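Enterochelin esterase (Salmonella enterica subsp. enterica serovar Typhimurium, PDB 3MGA) probably hydrolyses the ester bonds of the ferric enterobactin trilactone, a serine-hydrolase type reaction that would release siderophore-bound iron inside the bacterium. Local coordinates at residues R17-T20 with G21-I25; V55-T58 with G59-H63; D244-H247 with R248-L252; A295-A298 with G299-P303. All coordinates share one frame; numbering follows the deposited sequence. Where two conformers were deposited one is given.

Contact 1 of 4, residues R17-T20 with G21-I25; sequences RTKT and GPEWI
K19 and E23 meet across the turn through the ends of their side chains, which cross at about a right angle. The nearest approach is made by a methylene: K19 CE lies 3.5 Å from E23 OE2, and the ammonium itself stays slightly farther off, with K19 NZ 3.6 Å from E23 OE2, so this is a long salt bridge. The lysine reaches the carboxylate because its chain bends at CB-CG (chi2 49°) and runs extended from there to NZ. E23 meets it with a chain that is straight beyond CG. The same ammonium makes a weak hydrogen bond to T18 OG1, 3.4 Å from K19 NZ, and that hydroxyl is also bonded to W15 O in the preceding helix. On the glutamate, OE1 takes a hydrogen bond from W37 NE1 of strand 32-39, which helps to fix the carboxylate, leaving OE2 as the oxygen nearer the lysine. K19 also lies against W37, so lysine and glutamate share one tryptophan as a neighbour.

Between the two charged residues the backbone turns at T20 and G21. Water 1 bridges the bend, accepting from T20 N at 2.7 Å and donating to G21 O at 2.6 Å. G21 has phi 138° and psi -158°, a conformation in which a side chain would run into the preceding carbonyl oxygen. Backbone bonds of E23 with T35 and of I25 with R33 then carry the chain into the sheet: this is a glycine-containing, water-bridged turn leading from helix 13-17 into the edge strand 23-26 of an antiparallel sheet.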
loop_
_atom_site.group_PDB
_atom_site.type_symbol
_atom_site.label_atom_id
_atom_site.label_comp_id
_atom_site.label_asym_id
_atom_site.label_seq_id
_atom_site.Cartn_x
_atom_site.Cartn_y
_atom_site.Cartn_z
ATOM N N ARG A 17 -0.203 8.104 -31.740
ATOM C CA ARG A 17 -0.261 6.648 -31.914
ATOM C C ARG A 17 0.968 5.942 -31.340
ATOM O O ARG A 17 0.875 4.798 -30.897
ATOM C CB ARG A 17 -0.393 6.310 -33.401
ATOM C CG ARG A 17 -1.738 6.675 -34.016
ATOM C CD ARG A 17 -2.803 5.616 -33.748
ATOM N NE ARG A 17 -2.516 4.373 -34.475
ATOM C CZ ARG A 17 -3.317 3.309 -34.521
ATOM N NH1 ARG A 17 -4.486 3.307 -33.883
ATOM N NH2 ARG A 17 -2.952 2.237 -35.217
ATOM N N THR A 18 2.113 6.623 -31.357
ATOM C CA THR A 18 3.369 6.059 -30.838
ATOM C C THR A 18 3.456 6.113 -29.309
ATOM O O THR A 18 4.296 5.439 -28.702
ATOM C CB THR A 18 4.600 6.790 -31.426
ATOM O OG1 THR A 18 4.589 8.169 -31.026
ATOM C CG2 THR A 18 4.610 6.691 -32.954
ATOM N N LYS A 19 2.599 6.921 -28.692
ATOM C CA LYS A 19 2.581 7.054 -27.236
ATOM C C LYS A 19 1.660 6.042 -26.553
ATOM O O LYS A 19 0.454 5.987 -26.822
ATOM C CB LYS A 19 2.258 8.498 -26.822
ATOM C CG LYS A 19 3.491 9.420 -26.773
ATOM C CD LYS A 19 4.373 9.351 -28.016
ATOM C CE LYS A 19 5.662 10.143 -27.816
ATOM N NZ LYS A 19 6.603 9.994 -28.965
ATOM N N THR A 20 2.274 5.239 -25.682
ATOM C CA THR A 20 1.616 4.191 -24.910
ATOM C C THR A 20 1.643 4.503 -23.412
ATOM O O THR A 20 1.223 3.687 -22.597
ATOM C CB THR A 20 2.355 2.849 -25.118
ATOM O OG1 THR A 20 2.292 2.486 -26.499
ATOM C CG2 THR A 20 1.741 1.729 -24.272
ATOM N N GLY A 21 2.144 5.685 -23.060
ATOM C CA GLY A 21 2.246 6.103 -21.670
ATOM C C GLY A 21 3.575 6.788 -21.440
ATOM O O GLY A 21 4.188 7.290 -22.380
ATOM N N PRO A 22 4.023 6.836 -20.182
ATOM C CA PRO A 22 5.307 7.457 -19.873
ATOM C C PRO A 22 6.488 6.776 -20.569
ATOM O O PRO A 22 6.492 5.554 -20.745
ATOM C CB PRO A 22 5.416 7.285 -18.357
ATOM C CG PRO A 22 4.011 7.213 -17.892
ATOM C CD PRO A 22 3.281 6.476 -18.963
ATOM N N GLU A 23 7.474 7.577 -20.961
ATOM C CA GLU A 23 8.682 7.082 -21.622
ATOM C C GLU A 23 9.890 7.348 -20.735
ATOM O O GLU A 23 9.922 8.330 -20.003
ATOM C CB GLU A 23 8.862 7.764 -22.973
ATOM C CG GLU A 23 7.778 7.429 -23.984
ATOM C CD GLU A 23 7.901 8.247 -25.255
ATOM O OE1 GLU A 23 8.234 9.446 -25.154
ATOM O OE2 GLU A 23 7.639 7.701 -26.350
ATOM N N TRP A 24 10.888 6.478 -20.810
ATOM C CA TRP A 24 12.078 6.621 -19.988
ATOM C C TRP A 24 13.387 6.448 -20.766
ATOM O O TRP A 24 13.437 5.751 -21.774
ATOM C CB TRP A 24 12.025 5.622 -18.825
ATOM C CG TRP A 24 11.921 4.173 -19.248
ATOM C CD1 TRP A 24 12.951 3.332 -19.557
ATOM C CD2 TRP A 24 10.723 3.401 -19.379
ATOM N NE1 TRP A 24 12.470 2.090 -19.883
ATOM C CE2 TRP A 24 11.105 2.103 -19.784
ATOM C CE3 TRP A 24 9.364 3.681 -19.204
ATOM C CZ2 TRP A 24 10.173 1.084 -20.018
ATOM C CZ3 TRP A 24 8.437 2.664 -19.431
ATOM C CH2 TRP A 24 8.847 1.384 -19.830
ATOM N N ILE A 25 14.434 7.108 -20.274
ATOM C CA ILE A 25 15.774 7.030 -20.852
ATOM C C ILE A 25 16.776 6.800 -19.727
ATOM O O ILE A 25 16.831 7.564 -18.766
ATOM C CB ILE A 25 16.163 8.309 -21.612
ATOM C CG1 ILE A 25 15.248 8.514 -22.818
ATOM C CG2 ILE A 25 17.616 8.232 -22.071
ATOM C CD1 ILE A 25 15.292 7.389 -23.816
HETATM O O HOH W 1 4.579 6.418 -24.812
#

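Contact 2 of 4, residues V55-T58 with G59-H63; sequences VYIT and GVTDH
T61 OG1 is held by two backbone groups of the strand that precedes it. It donates to V55 O at 2.6 Å and accepts from I57 N at 2.9 Å, the latter bond almost straight with an N-H...O angle of 175°. One hydroxyl thus serves a carbonyl and an amide two residues apart. It is brought there by a chi1 of 66°, which sets OG1 between T61's own N and carbonyl carbon. Water 2 ties the same places together less directly, donating to T61 O and, weakly, to V55 O.

The next shared atom is I57 O, which accepts both V60 N at 3.0 Å and T61 N at 3.1 Å. The T61 amide arrives in the carbonyl plane, whereas that of V60 stands well above it. Inside the loop G59 N, at a residue of positive phi, donates to D62 OD2 at 3.0 Å, meeting the carboxylate from above its plane; D62 OD1 is taken by H64 N, so both oxygens are engaged by amides.

Apolar contacts accompany these bonds. I57 CG2 lies 3.9 Å from V60 CB, the two side chains side by side and pointing alike, near W83 and L87 of strand 80-87. D62 CB approaches the hydroxyl end of the Y56 ring, 3.5 Å from Y56 CZ, and the ring also meets W124 edge-to-face. The whole is a type II beta turn at I57-V60, extended by the i+4 bond from T61 N and with the threonine side chain bonded back to the strand, at the end of edge strand 52-57 in the N-terminal, E-set-like beta domain.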
loop_
_atom_site.group_PDB
_atom_site.type_symbol
_atom_site.label_atom_id
_atom_site.label_comp_id
_atom_site.label_asym_id
_atom_site.label_seq_id
_atom_site.Cartn_x
_atom_site.Cartn_y
_atom_site.Cartn_z
ATOM N N VAL A 55 0.797 16.641 -12.013
ATOM C CA VAL A 55 1.265 15.280 -12.098
ATOM C C VAL A 55 1.448 14.878 -10.653
ATOM O O VAL A 55 2.329 15.396 -9.967
ATOM C CB VAL A 55 2.579 15.201 -12.902
ATOM C CG1 VAL A 55 3.090 13.768 -12.988
ATOM C CG2 VAL A 55 2.359 15.792 -14.312
ATOM N N TYR A 56 0.577 13.995 -10.175
ATOM C CA TYR A 56 0.615 13.549 -8.788
ATOM C C TYR A 56 1.143 12.127 -8.741
ATOM O O TYR A 56 0.406 11.183 -8.977
ATOM C CB TYR A 56 -0.782 13.638 -8.176
ATOM C CG TYR A 56 -0.836 13.469 -6.675
ATOM C CD1 TYR A 56 -0.709 14.572 -5.828
ATOM C CD2 TYR A 56 -1.048 12.215 -6.097
ATOM C CE1 TYR A 56 -0.771 14.434 -4.444
ATOM C CE2 TYR A 56 -1.113 12.063 -4.716
ATOM C CZ TYR A 56 -0.974 13.173 -3.891
ATOM O OH TYR A 56 -1.043 13.025 -2.521
ATOM N N ILE A 57 2.438 11.999 -8.461
ATOM C CA ILE A 57 3.112 10.714 -8.384
ATOM C C ILE A 57 3.400 10.420 -6.917
ATOM O O ILE A 57 4.059 11.207 -6.242
ATOM C CB ILE A 57 4.445 10.741 -9.172
ATOM C CG1 ILE A 57 4.220 11.242 -10.605
ATOM C CG2 ILE A 57 5.082 9.364 -9.195
ATOM C CD1 ILE A 57 5.492 11.365 -11.430
ATOM N N THR A 58 2.899 9.291 -6.425
ATOM C CA THR A 58 3.094 8.911 -5.028
ATOM C C THR A 58 4.577 8.903 -4.635
ATOM O O THR A 58 5.407 8.279 -5.295
ATOM C CB THR A 58 2.479 7.521 -4.731
ATOM O OG1 THR A 58 1.093 7.540 -5.068
ATOM C CG2 THR A 58 2.630 7.150 -3.256
ATOM N N GLY A 59 4.896 9.617 -3.559
ATOM C CA GLY A 59 6.265 9.695 -3.054
ATOM C C GLY A 59 7.274 10.426 -3.933
ATOM O O GLY A 59 8.477 10.327 -3.700
ATOM N N VAL A 60 6.809 11.147 -4.946
ATOM C CA VAL A 60 7.727 11.880 -5.809
ATOM C C VAL A 60 7.325 13.353 -5.940
ATOM O O VAL A 60 8.165 14.233 -5.744
ATOM C CB VAL A 60 7.857 11.239 -7.194
ATOM C CG1 VAL A 60 8.818 12.058 -8.065
ATOM C CG2 VAL A 60 8.346 9.820 -7.062
ATOM N N THR A 61 6.055 13.618 -6.256
ATOM C CA THR A 61 5.572 14.988 -6.394
ATOM C C THR A 61 4.455 15.348 -5.416
ATOM O O THR A 61 3.739 16.327 -5.629
ATOM C CB THR A 61 5.052 15.267 -7.819
ATOM O OG1 THR A 61 3.881 14.479 -8.079
ATOM C CG2 THR A 61 6.136 14.980 -8.861
ATOM N N ASP A 62 4.309 14.584 -4.340
ATOM C CA ASP A 62 3.251 14.847 -3.352
ATOM C C ASP A 62 3.808 15.423 -2.041
ATOM O O ASP A 62 4.935 15.899 -1.994
ATOM C CB ASP A 62 2.418 13.576 -3.107
ATOM C CG ASP A 62 3.235 12.427 -2.525
ATOM O OD1 ASP A 62 4.415 12.633 -2.182
ATOM O OD2 ASP A 62 2.690 11.306 -2.413
ATOM N N HIS A 63 3.005 15.379 -0.986
ATOM C CA HIS A 63 3.397 15.905 0.314
ATOM C C HIS A 63 4.449 15.061 1.040
ATOM O O HIS A 63 5.098 15.557 1.959
ATOM C CB HIS A 63 2.170 16.019 1.210
ATOM C CG HIS A 63 1.577 14.696 1.581
ATOM N ND1 HIS A 63 1.918 14.030 2.738
ATOM C CD2 HIS A 63 0.685 13.908 0.940
ATOM C CE1 HIS A 63 1.252 12.891 2.799
ATOM N NE2 HIS A 63 0.497 12.793 1.718
HETATM O O HOH W 2 2.847 17.810 -7.737
#

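Contact 3 of 4, residues D244-H247 with R248-L252; sequences DTQH and RSQEL
E251 runs back along H247, one helical turn earlier, with the two side chains side by side and pointing the same way. Its CB and CG both lie 3.3 Å from H247 O, the carbonyl that also takes E251 N. Farther out, E251 OE1 is 4.0 Å from H247 CB, and E251 OE2 is equally far from H247 CD2, the carboxylate plane standing 55° from that of the ring. These last approaches are loose; the tip is held by other residues, E251 OE1 by a salt bridge to R187 and E251 OE2 by N185 ND2.

The ND1 edge of the imidazole is turned to D244, in a hydrogen bond whose 2.5 Å from H247 ND1 to D244 OD1 is so short that its exact length is doubtful. D244 OD1 also accepts H247 N at 2.9 Å, nearly along its C-O axis, so one carboxylate oxygen accepts from both the backbone N and the ring of H247. A chi1 of -69° places the H247 ring beside its own backbone N, and thereby next to the same oxygen.

Backbone bonds continue the turn: R248 N reaches D244 O, and S249 N reaches T245 O. H247 O is shared, for besides E251 N at 2.6 Å it accepts Q250 N from well above its plane. The side chain of R248, extended from CG to NE, leads away from the helix, its NE in a salt bridge with D209 and its NH1 bound to a glycerol; it also touches S289 of the GxSxG pattern. The arrangement is an aspartate N-cap opening helix 245-251, whose arginine reaches the probable active-site pocket of an alpha/beta-hydrolase fold.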
loop_
_atom_site.group_PDB
_atom_site.type_symbol
_atom_site.label_atom_id
_atom_site.label_comp_id
_atom_site.label_asym_id
_atom_site.label_seq_id
_atom_site.Cartn_x
_atom_site.Cartn_y
_atom_site.Cartn_z
ATOM N N ASP A 244 -14.976 2.130 6.683
ATOM C CA ASP A 244 -14.813 3.490 6.185
ATOM C C ASP A 244 -13.721 4.182 6.985
ATOM O O ASP A 244 -13.198 3.610 7.935
ATOM C CB ASP A 244 -16.147 4.256 6.250
ATOM C CG ASP A 244 -16.757 4.262 7.644
ATOM O OD1 ASP A 244 -16.037 3.932 8.611
ATOM O OD2 ASP A 244 -17.954 4.603 7.777
ATOM N N THR A 245 -13.378 5.403 6.596
ATOM C CA THR A 245 -12.321 6.171 7.261
ATOM C C THR A 245 -12.594 6.431 8.744
ATOM O O THR A 245 -11.694 6.309 9.576
ATOM C CB THR A 245 -12.072 7.498 6.518
ATOM O OG1 THR A 245 -11.644 7.204 5.184
ATOM C CG2 THR A 245 -11.000 8.331 7.211
ATOM N N GLN A 246 -13.828 6.780 9.071
ATOM C CA GLN A 246 -14.200 7.038 10.454
ATOM C C GLN A 246 -13.909 5.805 11.321
ATOM O O GLN A 246 -13.243 5.902 12.340
ATOM C CB GLN A 246 -15.685 7.444 10.539
ATOM C CG GLN A 246 -16.195 7.815 11.946
ATOM C CD GLN A 246 -17.679 8.241 11.951
ATOM O OE1 GLN A 246 -18.345 8.245 10.908
ATOM N NE2 GLN A 246 -18.195 8.598 13.131
ATOM N N HIS A 247 -14.386 4.642 10.900
ATOM C CA HIS A 247 -14.173 3.419 11.673
ATOM C C HIS A 247 -12.726 2.963 11.675
ATOM O O HIS A 247 -12.191 2.610 12.719
ATOM C CB HIS A 247 -15.057 2.282 11.157
ATOM C CG HIS A 247 -16.516 2.490 11.419
ATOM N ND1 HIS A 247 -17.374 3.037 10.489
ATOM C CD2 HIS A 247 -17.268 2.216 12.509
ATOM C CE1 HIS A 247 -18.593 3.089 10.996
ATOM N NE2 HIS A 247 -18.555 2.599 12.220
ATOM N N ARG A 248 -12.103 2.976 10.502
ATOM C CA ARG A 248 -10.729 2.540 10.351
ATOM C C ARG A 248 -9.779 3.352 11.240
ATOM O O ARG A 248 -8.907 2.790 11.907
ATOM C CB ARG A 248 -10.316 2.636 8.878
ATOM C CG ARG A 248 -8.922 2.123 8.579
ATOM C CD ARG A 248 -8.597 2.201 7.092
ATOM N NE ARG A 248 -7.286 1.617 6.818
ATOM C CZ ARG A 248 -6.139 2.284 6.850
ATOM N NH1 ARG A 248 -6.115 3.581 7.137
ATOM N NH2 ARG A 248 -5.005 1.647 6.597
ATOM N N SER A 249 -9.954 4.668 11.243
ATOM C CA SER A 249 -9.117 5.548 12.050
ATOM C C SER A 249 -9.367 5.353 13.551
ATOM O O SER A 249 -8.532 5.727 14.372
ATOM C CB SER A 249 -9.336 7.008 11.647
ATOM O OG SER A 249 -9.000 7.203 10.281
ATOM N N GLN A 250 -10.515 4.771 13.899
ATOM C CA GLN A 250 -10.868 4.500 15.298
ATOM C C GLN A 250 -10.547 3.058 15.731
ATOM O O GLN A 250 -10.187 2.821 16.882
ATOM C CB GLN A 250 -12.371 4.739 15.517
ATOM C CG GLN A 250 -12.815 6.194 15.436
ATOM C CD GLN A 250 -14.341 6.368 15.519
ATOM O OE1 GLN A 250 -15.119 5.504 15.075
ATOM N NE2 GLN A 250 -14.769 7.501 16.065
ATOM N N GLU A 251 -10.672 2.106 14.808
ATOM C CA GLU A 251 -10.480 0.684 15.133
ATOM C C GLU A 251 -9.087 0.104 14.912
ATOM O O GLU A 251 -8.706 -0.825 15.614
ATOM C CB GLU A 251 -11.519 -0.163 14.370
ATOM C CG GLU A 251 -12.968 0.169 14.762
ATOM C CD GLU A 251 -14.020 -0.574 13.943
ATOM O OE1 GLU A 251 -13.714 -1.060 12.826
ATOM O OE2 GLU A 251 -15.172 -0.659 14.424
ATOM N N LEU A 252 -8.336 0.633 13.951
ATOM C CA LEU A 252 -6.999 0.113 13.670
ATOM C C LEU A 252 -5.849 0.685 14.512
ATOM O O LEU A 252 -4.926 -0.057 14.860
ATOM C CB LEU A 252 -6.655 0.251 12.176
ATOM C CG LEU A 252 -7.464 -0.592 11.181
ATOM C CD1 LEU A 252 -6.897 -0.425 9.759
ATOM C CD2 LEU A 252 -7.450 -2.059 11.566
#

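Contact 4 of 4, residues A295-A298 with G299-P303; sequences ALYA and GLNWP
Hydrogen bonding along the helix is mostly of the i to i+4 kind: G299 N to A295 O, L300 N to L296 O and W302 N to A298 O, the last 2.8 Å long. Y297 O carries two donors from one residue, N301 N at 3.0 Å and N301 ND2 at 2.6 Å. The amide nitrogen gets there because chi1 of -65° sets CG beside N301's own N, folding the side chain back on the preceding turn; the carbonyl then lies close to the plane of the amide, which fixes its rotation.

That same N301 ND2 sits over one face of the Y297 ring, 3.6 Å above its plane and toward the rim, the two planes being 38° apart. These residues form the end of helix 290-301, which follows the probable nucleophile elbow (GxSxG) of an alpha/beta-hydrolase fold and links strands 284-288 and 308-312 as a beta-alpha-beta unit; W302 is the first residue to leave helical geometry.

The Y297 and W302 rings meet obliquely, centroids 6.0 Å apart, with Y297 CE1 3.9 Å from W302 CZ3, while A298 CA and O lie at the indole edge and N301 CB over one of its faces. L296 CG packs 3.7 Å from L300 CD1, and V329 of helix 328-335 touches both leucines. Y297 and A298 both pack against W259 of helix 256-273.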
loop_
_atom_site.group_PDB
_atom_site.type_symbol
_atom_site.label_atom_id
_atom_site.label_comp_id
_atom_site.label_asym_id
_atom_site.label_seq_id
_atom_site.Cartn_x
_atom_site.Cartn_y
_atom_site.Cartn_z
ATOM N N ALA A 295 -1.378 -4.384 13.118
ATOM C CA ALA A 295 -0.886 -5.777 13.058
ATOM C C ALA A 295 0.226 -6.031 14.078
ATOM O O ALA A 295 0.244 -7.067 14.717
ATOM C CB ALA A 295 -0.419 -6.145 11.643
ATOM N N LEU A 296 1.155 -5.088 14.223
ATOM C CA LEU A 296 2.232 -5.237 15.195
ATOM C C LEU A 296 1.612 -5.195 16.591
ATOM O O LEU A 296 1.923 -6.020 17.450
ATOM C CB LEU A 296 3.285 -4.139 15.039
ATOM C CG LEU A 296 4.458 -4.215 16.024
ATOM C CD1 LEU A 296 5.227 -5.540 15.888
ATOM C CD2 LEU A 296 5.386 -3.030 15.840
ATOM N N TYR A 297 0.730 -4.223 16.804
ATOM C CA TYR A 297 0.024 -4.077 18.069
ATOM C C TYR A 297 -0.625 -5.403 18.459
ATOM O O TYR A 297 -0.575 -5.805 19.621
ATOM C CB TYR A 297 -1.015 -2.963 17.942
ATOM C CG TYR A 297 -1.945 -2.791 19.120
ATOM C CD1 TYR A 297 -3.179 -3.436 19.150
ATOM C CD2 TYR A 297 -1.621 -1.961 20.176
ATOM C CE1 TYR A 297 -4.049 -3.275 20.198
ATOM C CE2 TYR A 297 -2.495 -1.793 21.248
ATOM C CZ TYR A 297 -3.707 -2.457 21.247
ATOM O OH TYR A 297 -4.586 -2.306 22.293
ATOM N N ALA A 298 -1.219 -6.082 17.477
ATOM C CA ALA A 298 -1.866 -7.380 17.709
ATOM C C ALA A 298 -0.839 -8.424 18.141
ATOM O O ALA A 298 -1.033 -9.115 19.127
ATOM C CB ALA A 298 -2.593 -7.849 16.454
ATOM N N GLY A 299 0.247 -8.535 17.384
ATOM C CA GLY A 299 1.310 -9.481 17.699
ATOM C C GLY A 299 1.958 -9.203 19.043
ATOM O O GLY A 299 2.318 -10.135 19.775
ATOM N N LEU A 300 2.118 -7.920 19.361
ATOM C CA LEU A 300 2.708 -7.505 20.630
ATOM C C LEU A 300 1.807 -7.810 21.831
ATOM O O LEU A 300 2.307 -8.215 22.875
ATOM C CB LEU A 300 3.048 -6.010 20.613
ATOM C CG LEU A 300 4.199 -5.555 19.710
ATOM C CD1 LEU A 300 4.290 -4.035 19.697
ATOM C CD2 LEU A 300 5.525 -6.168 20.161
ATOM N N ASN A 301 0.494 -7.627 21.687
ATOM C CA ASN A 301 -0.435 -7.877 22.799
ATOM C C ASN A 301 -0.981 -9.307 22.905
ATOM O O ASN A 301 -1.276 -9.769 24.013
ATOM C CB ASN A 301 -1.597 -6.873 22.807
ATOM C CG ASN A 301 -1.139 -5.445 23.075
ATOM O OD1 ASN A 301 -1.286 -4.935 24.191
ATOM N ND2 ASN A 301 -0.527 -4.817 22.076
ATOM N N TRP A 302 -1.111 -10.004 21.778
ATOM C CA TRP A 302 -1.622 -11.382 21.781
ATOM C C TRP A 302 -0.719 -12.300 20.952
ATOM O O TRP A 302 -1.144 -12.852 19.927
ATOM C CB TRP A 302 -3.058 -11.413 21.260
ATOM C CG TRP A 302 -3.973 -10.573 22.072
ATOM C CD1 TRP A 302 -4.596 -10.929 23.235
ATOM C CD2 TRP A 302 -4.363 -9.222 21.805
ATOM N NE1 TRP A 302 -5.350 -9.885 23.705
ATOM C CE2 TRP A 302 -5.228 -8.825 22.847
ATOM C CE3 TRP A 302 -4.068 -8.311 20.786
ATOM C CZ2 TRP A 302 -5.799 -7.557 22.902
ATOM C CZ3 TRP A 302 -4.633 -7.054 20.838
ATOM C CH2 TRP A 302 -5.491 -6.685 21.892
ATOM N N PRO A 303 0.539 -12.480 21.408
ATOM C CA PRO A 303 1.503 -13.306 20.674
ATOM C C PRO A 303 1.157 -14.791 20.697
ATOM O O PRO A 303 1.680 -15.556 19.892
ATOM C CB PRO A 303 2.824 -13.037 21.401
ATOM C CG PRO A 303 2.427 -12.655 22.789
ATOM C CD PRO A 303 1.079 -11.997 22.693
#

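The four contacts follow one another along the chain and fall into two groups. Contacts 1 and 2 lie in the N-terminal beta region, in separate antiparallel sheets, with centres about 20 Å apart and nearest atoms about 8 Å apart. Contacts 3 and 4 lie in the putative esterase part, centres about 18 Å apart and nearest atoms about 6 Å. Between the groups, contacts 2 and 3 come within about 13 Å at their nearest atoms. The probable nucleophile elbow around S289 relates contacts 3 and 4: R248 of contact 3 touches it and a bound glycerol, whereas contact 4 lies farther along the helix that begins there, with A295 nearby but not touching.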